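Local coordinates for protein fructose-bisphosphatase (Pyrococcus horikoshii, PDB 1VDW) that probably hydrolyses fructose 1,6-bisphosphate to fructose 6-phosphate and phosphate with the help of magnesium, as a homodimeric member of the inositol monophosphatase superfamily, at residues Arg143-Ala146 with Glu147-Ile151; Leu177-Ala180 with Tyr181-Arg184; Ala238-Asn241 with Glu242-Glu246. One frame throughout, in Å; residues are numbered along the deposited sequence.

Contact 1. Residues Arg143-Ala146 with Glu147-Ile151; sequences RELA and EKPSI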
loop_
_atom_site.group_PDB
_atom_site.type_symbol
_atom_site.label_atom_id
_atom_site.label_comp_id
_atom_site.label_asym_id
_atom_site.label_seq_id
_atom_site.Cartn_x
_atom_site.Cartn_y
_atom_site.Cartn_z
ATOM N N ARG A 143 -4.895 -14.882 -11.134
ATOM C CA ARG A 143 -6.325 -15.134 -11.136
ATOM C C ARG A 143 -6.882 -14.926 -12.535
ATOM O O ARG A 143 -6.255 -14.297 -13.386
ATOM C CB ARG A 143 -7.042 -14.207 -10.153
ATOM C CG ARG A 143 -7.058 -12.734 -10.545
ATOM C CD ARG A 143 -7.760 -11.926 -9.463
ATOM N NE ARG A 143 -7.784 -10.492 -9.730
ATOM C CZ ARG A 143 -7.937 -9.569 -8.785
ATOM N NH1 ARG A 143 -8.069 -9.930 -7.514
ATOM N NH2 ARG A 143 -7.981 -8.287 -9.107
ATOM N N GLU A 144 -8.063 -15.481 -12.769
ATOM C CA GLU A 144 -8.717 -15.330 -14.055
ATOM C C GLU A 144 -9.348 -13.940 -14.042
ATOM O O GLU A 144 -9.867 -13.502 -13.015
ATOM C CB GLU A 144 -9.792 -16.407 -14.217
ATOM C CG GLU A 144 -10.182 -16.700 -15.656
ATOM C CD GLU A 144 -11.163 -17.853 -15.769
ATOM O OE1 GLU A 144 -11.419 -18.309 -16.903
ATOM O OE2 GLU A 144 -11.683 -18.302 -14.723
ATOM N N LEU A 145 -9.278 -13.236 -15.165
ATOM C CA LEU A 145 -9.867 -11.903 -15.258
ATOM C C LEU A 145 -11.375 -12.087 -15.393
ATOM O O LEU A 145 -11.851 -12.606 -16.404
ATOM C CB LEU A 145 -9.310 -11.160 -16.476
ATOM C CG LEU A 145 -9.769 -9.714 -16.686
ATOM C CD1 LEU A 145 -9.420 -8.869 -15.462
ATOM C CD2 LEU A 145 -9.107 -9.154 -17.938
ATOM N N ALA A 146 -12.125 -11.665 -14.381
ATOM C CA ALA A 146 -13.575 -11.830 -14.400
ATOM C C ALA A 146 -14.370 -10.589 -14.016
ATOM O O ALA A 146 -15.576 -10.669 -13.783
ATOM C CB ALA A 146 -13.969 -12.993 -13.497
ATOM N N GLU A 147 -13.699 -9.446 -13.941
ATOM C CA GLU A 147 -14.359 -8.186 -13.606
ATOM C C GLU A 147 -13.459 -7.042 -14.035
ATOM O O GLU A 147 -12.356 -7.276 -14.525
ATOM C CB GLU A 147 -14.637 -8.095 -12.102
ATOM C CG GLU A 147 -13.426 -8.338 -11.216
ATOM C CD GLU A 147 -13.695 -7.999 -9.761
ATOM O OE1 GLU A 147 -14.793 -8.325 -9.262
ATOM O OE2 GLU A 147 -12.803 -7.413 -9.111
ATOM N N LYS A 148 -13.921 -5.807 -13.873
ATOM C CA LYS A 148 -13.087 -4.679 -14.262
ATOM C C LYS A 148 -11.819 -4.844 -13.425
ATOM O O LYS A 148 -11.876 -4.949 -12.198
ATOM C CB LYS A 148 -13.794 -3.356 -13.980
ATOM C CG LYS A 148 -13.273 -2.220 -14.838
ATOM C CD LYS A 148 -14.116 -0.972 -14.688
ATOM C CE LYS A 148 -13.618 0.120 -15.613
ATOM N NZ LYS A 148 -14.467 1.339 -15.541
ATOM N N PRO A 149 -10.656 -4.870 -14.084
ATOM C CA PRO A 149 -9.365 -5.049 -13.414
ATOM C C PRO A 149 -8.894 -4.086 -12.335
ATOM O O PRO A 149 -9.258 -2.913 -12.299
ATOM C CB PRO A 149 -8.384 -5.120 -14.583
ATOM C CG PRO A 149 -9.015 -4.234 -15.602
ATOM C CD PRO A 149 -10.469 -4.626 -15.527
ATOM N N SER A 150 -8.078 -4.641 -11.445
ATOM C CA SER A 150 -7.453 -3.903 -10.354
ATOM C C SER A 150 -5.980 -3.986 -10.714
ATOM O O SER A 150 -5.449 -5.081 -10.899
ATOM C CB SER A 150 -7.701 -4.590 -9.012
ATOM O OG SER A 150 -9.080 -4.595 -8.697
ATOM N N ILE A 151 -5.314 -2.842 -10.813
ATOM C CA ILE A 151 -3.917 -2.854 -11.215
ATOM C C ILE A 151 -3.010 -1.954 -10.400
ATOM O O ILE A 151 -3.471 -1.057 -9.702
ATOM C CB ILE A 151 -3.770 -2.398 -12.700
ATOM C CG1 ILE A 151 -3.996 -0.883 -12.822
ATOM C CG2 ILE A 151 -4.774 -3.150 -13.575
ATOM C CD1 ILE A 151 -3.574 -0.297 -14.168
#
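Arg143 and Ser150 meet across the mouth of a loop whose two limbs also touch through Leu145 and Pro149. The arginine leaves its backbone with CG between N and the carbonyl carbon (chi1 69°), and from CG to NE the chain runs extended, carrying the charge well away from its own backbone. CB, CG and CD serve as the spacer. At the tip, NH2 lies 3.7 Å from Ser150 CB, which sits at the edge of the guanidinium, near its plane. That same nitrogen forms a salt bridge with Asp188 and a hydrogen bond to Tyr90 OH of the second subunit, a task that suits a long, multiply donating side chain. Ser150 turns its OG to Arg168 instead.

Further round the loop, Leu145 CD1 approaches Glu147 O at 3.5 Å and Pro149 CB at 4.0 Å, so one methyl bridges the turn. Pro149, just before strand 150-154, offers a compact apolar ring to the leucine. The loop joins strand 138-140 of the larger sheet to strand 150-154 of the smaller one; Leu145 and Pro149 both rest on Leu244 of helix 242-250, while Arg143 faces the dimer partner.

Contact 2. Residues Leu177-Ala180 with Tyr181-Arg184; sequences LELA and YLAR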
loop_
_atom_site.group_PDB
_atom_site.type_symbol
_atom_site.label_atom_id
_atom_site.label_comp_id
_atom_site.label_asym_id
_atom_site.label_seq_id
_atom_site.Cartn_x
_atom_site.Cartn_y
_atom_site.Cartn_z
ATOM N N LEU A 177 6.661 -6.435 -4.542
ATOM C CA LEU A 177 5.419 -6.890 -3.938
ATOM C C LEU A 177 4.268 -6.799 -4.915
ATOM O O LEU A 177 3.398 -7.667 -4.935
ATOM C CB LEU A 177 5.073 -6.075 -2.692
ATOM C CG LEU A 177 5.986 -6.286 -1.487
ATOM C CD1 LEU A 177 5.439 -5.494 -0.320
ATOM C CD2 LEU A 177 6.066 -7.771 -1.134
ATOM N N GLU A 178 4.245 -5.752 -5.728
ATOM C CA GLU A 178 3.147 -5.626 -6.663
ATOM C C GLU A 178 3.173 -6.772 -7.669
ATOM O O GLU A 178 2.132 -7.320 -8.015
ATOM C CB GLU A 178 3.177 -4.227 -7.285
ATOM C CG GLU A 178 2.659 -3.218 -6.250
ATOM C CD GLU A 178 3.089 -1.787 -6.481
ATOM O OE1 GLU A 178 4.308 -1.523 -6.481
ATOM O OE2 GLU A 178 2.202 -0.919 -6.645
ATOM N N LEU A 179 4.364 -7.171 -8.101
ATOM C CA LEU A 179 4.486 -8.299 -9.014
ATOM C C LEU A 179 4.117 -9.603 -8.289
ATOM O O LEU A 179 3.496 -10.488 -8.879
ATOM C CB LEU A 179 5.907 -8.370 -9.575
ATOM C CG LEU A 179 6.196 -7.293 -10.628
ATOM C CD1 LEU A 179 7.689 -7.212 -10.890
ATOM C CD2 LEU A 179 5.435 -7.614 -11.915
ATOM N N ALA A 180 4.494 -9.724 -7.018
ATOM C CA ALA A 180 4.154 -10.910 -6.237
ATOM C C ALA A 180 2.634 -10.981 -6.065
ATOM O O ALA A 180 2.046 -12.065 -6.086
ATOM C CB ALA A 180 4.837 -10.857 -4.871
ATOM N N TYR A 181 2.002 -9.825 -5.881
ATOM C CA TYR A 181 0.553 -9.777 -5.719
ATOM C C TYR A 181 -0.113 -10.235 -7.009
ATOM O O TYR A 181 -1.119 -10.944 -6.976
ATOM C CB TYR A 181 0.089 -8.365 -5.359
ATOM C CG TYR A 181 0.439 -7.914 -3.952
ATOM C CD1 TYR A 181 1.048 -8.772 -3.032
ATOM C CD2 TYR A 181 0.164 -6.609 -3.548
ATOM C CE1 TYR A 181 1.379 -8.334 -1.742
ATOM C CE2 TYR A 181 0.489 -6.165 -2.272
ATOM C CZ TYR A 181 1.094 -7.030 -1.378
ATOM O OH TYR A 181 1.419 -6.557 -0.127
ATOM N N LEU A 182 0.438 -9.817 -8.145
ATOM C CA LEU A 182 -0.088 -10.249 -9.434
ATOM C C LEU A 182 0.040 -11.774 -9.522
ATOM O O LEU A 182 -0.890 -12.469 -9.940
ATOM C CB LEU A 182 0.713 -9.602 -10.564
ATOM C CG LEU A 182 0.499 -10.151 -11.977
ATOM C CD1 LEU A 182 -0.929 -9.892 -12.432
ATOM C CD2 LEU A 182 1.498 -9.496 -12.917
ATOM N N ALA A 183 1.191 -12.283 -9.094
ATOM C CA ALA A 183 1.470 -13.710 -9.146
ATOM C C ALA A 183 0.496 -14.575 -8.360
ATOM O O ALA A 183 0.225 -15.712 -8.749
ATOM C CB ALA A 183 2.893 -13.974 -8.673
ATOM N N ARG A 184 -0.032 -14.061 -7.253
ATOM C CA ARG A 184 -0.954 -14.872 -6.464
ATOM C C ARG A 184 -2.422 -14.508 -6.648
ATOM O O ARG A 184 -3.290 -15.055 -5.970
ATOM C CB ARG A 184 -0.579 -14.839 -4.977
ATOM C CG ARG A 184 -0.744 -13.501 -4.290
ATOM C CD ARG A 184 -0.458 -13.628 -2.793
ATOM N NE ARG A 184 -0.522 -12.336 -2.116
ATOM C CZ ARG A 184 -1.649 -11.704 -1.805
ATOM N NH1 ARG A 184 -2.822 -12.246 -2.095
ATOM N NH2 ARG A 184 -1.602 -10.508 -1.241
#
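Tyr181 lies beside Leu177 one helical turn on, the two side chains pointing the same way, with the ring set over the leucine's carbonyl. Leu177 O stands 3.1 Å above the ring plane of Tyr181, offset toward the rim and closest to CG. The same oxygen accepts a short hydrogen bond of 2.7 Å from Tyr181 N, with an N-H...O angle of 151°, so one carbonyl meets both the backbone and the ring of a single residue. With CG anti to its carbonyl carbon (chi1 -72°), the tyrosine slants back along the helix, bringing CZ to 4.3 Å from Leu177 CB.

The next two residues continue the i to i+4 bonding: Leu182 N to Glu178 O at 3.0 Å and Ala183 N to Leu179 O at 2.9 Å. Leu179 and Leu182 approach loosely through their CD2 methyls, 4.5 Å apart, and both pack on Ala238.

Farther out, Tyr181 OH is held by Glu118, while the buried carboxylate of Glu178 is satisfied by Tyr154, Ser152 and Leu172 N. Arg184 reaches Asn94 O of the second subunit, where Tyr181 also packs on Pro97. Aliphatic and aromatic residues suit this helix because Leu177, Leu179, Tyr181 and Leu182 pack against strands 110-118, 123-128 and 234-239, between two sheets, as in the layered alpha-beta fold of the inositol monophosphatase superfamily; Leu177 is about 6 Å, side chain to side chain, from Asp87, a predicted magnesium ligand.

Contact 3. Residues Ala238-Asn241 with Glu242-Glu246; sequences AANN and EELLE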
loop_
_atom_site.group_PDB
_atom_site.type_symbol
_atom_site.label_atom_id
_atom_site.label_comp_id
_atom_site.label_asym_id
_atom_site.label_seq_id
_atom_site.Cartn_x
_atom_site.Cartn_y
_atom_site.Cartn_z
ATOM N N ALA A 238 2.779 -6.017 -17.006
ATOM C CA ALA A 238 2.569 -7.411 -16.637
ATOM C C ALA A 238 1.088 -7.620 -16.371
ATOM O O ALA A 238 0.458 -6.806 -15.689
ATOM C CB ALA A 238 3.385 -7.751 -15.392
ATOM N N ALA A 239 0.527 -8.703 -16.891
ATOM C CA ALA A 239 -0.893 -8.951 -16.700
ATOM C C ALA A 239 -1.258 -10.422 -16.687
ATOM O O ALA A 239 -0.460 -11.285 -17.055
ATOM C CB ALA A 239 -1.697 -8.224 -17.783
ATOM N N ASN A 240 -2.488 -10.691 -16.270
ATOM C CA ASN A 240 -3.008 -12.050 -16.198
ATOM C C ASN A 240 -3.887 -12.339 -17.411
ATOM O O ASN A 240 -4.602 -13.340 -17.445
ATOM C CB ASN A 240 -3.844 -12.215 -14.929
ATOM C CG ASN A 240 -5.070 -11.312 -14.910
ATOM O OD1 ASN A 240 -5.283 -10.498 -15.813
ATOM N ND2 ASN A 240 -5.880 -11.448 -13.869
ATOM N N ASN A 241 -3.821 -11.469 -18.412
ATOM C CA ASN A 241 -4.659 -11.608 -19.596
ATOM C C ASN A 241 -4.033 -10.833 -20.752
ATOM O O ASN A 241 -3.713 -9.654 -20.613
ATOM C CB ASN A 241 -6.052 -11.064 -19.253
ATOM C CG ASN A 241 -7.027 -11.162 -20.400
ATOM O OD1 ASN A 241 -7.018 -10.337 -21.311
ATOM N ND2 ASN A 241 -7.884 -12.176 -20.358
ATOM N N GLU A 242 -3.859 -11.502 -21.891
ATOM C CA GLU A 242 -3.255 -10.877 -23.065
ATOM C C GLU A 242 -4.073 -9.710 -23.613
ATOM O O GLU A 242 -3.511 -8.686 -23.998
ATOM C CB GLU A 242 -3.044 -11.923 -24.166
ATOM C CG GLU A 242 -2.440 -11.389 -25.466
ATOM C CD GLU A 242 -1.081 -10.732 -25.280
ATOM O OE1 GLU A 242 -0.271 -11.238 -24.474
ATOM O OE2 GLU A 242 -0.813 -9.716 -25.958
ATOM N N GLU A 243 -5.394 -9.856 -23.649
ATOM C CA GLU A 243 -6.242 -8.784 -24.161
ATOM C C GLU A 243 -6.116 -7.528 -23.302
ATOM O O GLU A 243 -6.065 -6.416 -23.821
ATOM C CB GLU A 243 -7.707 -9.224 -24.215
ATOM C CG GLU A 243 -8.625 -8.200 -24.871
ATOM C CD GLU A 243 -10.078 -8.639 -24.897
ATOM O OE1 GLU A 243 -10.893 -7.948 -25.546
ATOM O OE2 GLU A 243 -10.405 -9.668 -24.268
ATOM N N LEU A 244 -6.066 -7.710 -21.986
ATOM C CA LEU A 244 -5.928 -6.583 -21.070
ATOM C C LEU A 244 -4.576 -5.911 -21.285
ATOM O O LEU A 244 -4.479 -4.685 -21.345
ATOM C CB LEU A 244 -6.050 -7.068 -19.621
ATOM C CG LEU A 244 -5.691 -6.069 -18.513
ATOM C CD1 LEU A 244 -6.535 -4.815 -18.648
ATOM C CD2 LEU A 244 -5.903 -6.720 -17.149
ATOM N N LEU A 245 -3.534 -6.724 -21.412
ATOM C CA LEU A 245 -2.192 -6.202 -21.628
ATOM C C LEU A 245 -2.175 -5.357 -22.899
ATOM O O LEU A 245 -1.634 -4.253 -22.913
ATOM C CB LEU A 245 -1.190 -7.357 -21.736
ATOM C CG LEU A 245 0.295 -7.018 -21.567
ATOM C CD1 LEU A 245 1.073 -8.295 -21.298
ATOM C CD2 LEU A 245 0.827 -6.308 -22.799
ATOM N N GLU A 246 -2.774 -5.874 -23.967
ATOM C CA GLU A 246 -2.814 -5.137 -25.223
ATOM C C GLU A 246 -3.639 -3.860 -25.096
ATOM O O GLU A 246 -3.297 -2.832 -25.681
ATOM C CB GLU A 246 -3.355 -6.030 -26.344
ATOM C CG GLU A 246 -2.329 -7.049 -26.820
ATOM C CD GLU A 246 -2.831 -7.915 -27.952
ATOM O OE1 GLU A 246 -3.487 -7.375 -28.868
ATOM O OE2 GLU A 246 -2.556 -9.133 -27.932
HETATM O O HOH W 1 -9.342 -12.536 -23.018
HETATM O O HOH W 2 -9.622 -9.384 -21.670
#
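Asn241 is the N-cap of helix 242-250, and its amide oxygen reaches over the first turn to accept from Leu244 N. OD1 lies 2.9 Å from that nitrogen, which sits in the carbonyl plane on a lone pair; the N-H...O angle is 153°. The side chain reaches there because CG is anti to the backbone N (chi1 -180°), and a short amide is just long enough to take up an N-H that has no earlier carbonyl in the helix. Asn241 O begins the regular helical bonding by accepting from Leu245 N at 3.0 Å.

The packed side lies toward the strand. Ala239 CB meets Leu245 CB at 4.1 Å, a small methyl allowing the helix to fold back closely on strand 234-239.

The other side is watery: the carboxylate of Glu243, exposed, is joined to the Asn241 amide through two waters. Replacing Asn241 by an alanine would probably leave Leu244 N without its cap and both waters without their amide partner. One water donates to Asn241 OD1 at 2.8 Å and to Glu243 OE2; the other accepts from Asn241 ND2 at 3.1 Å and donates weakly to the same carboxylate oxygen.

Overall arrangement
The three contacts follow one another along the chain, each closing before the next opens. Contact 1 enters the five-stranded sheet by strand 150-154, contact 2 lies on helix 175-184, and contact 3 leaves the same sheet from strand 234-239 into helix 242-250. Contact 3 touches both others: its centre lies about 10 Å from that of contact 1 and about 14 Å from that of contact 2, where strand 234-239 meets helix 175-184. Contacts 1 and 2 do not touch, their nearest atoms being about 5 Å apart, yet both reach the second subunit. Contact 3 joins them within the chain, and contact 2 lies deepest, its centre about 9 Å from the chain's centre.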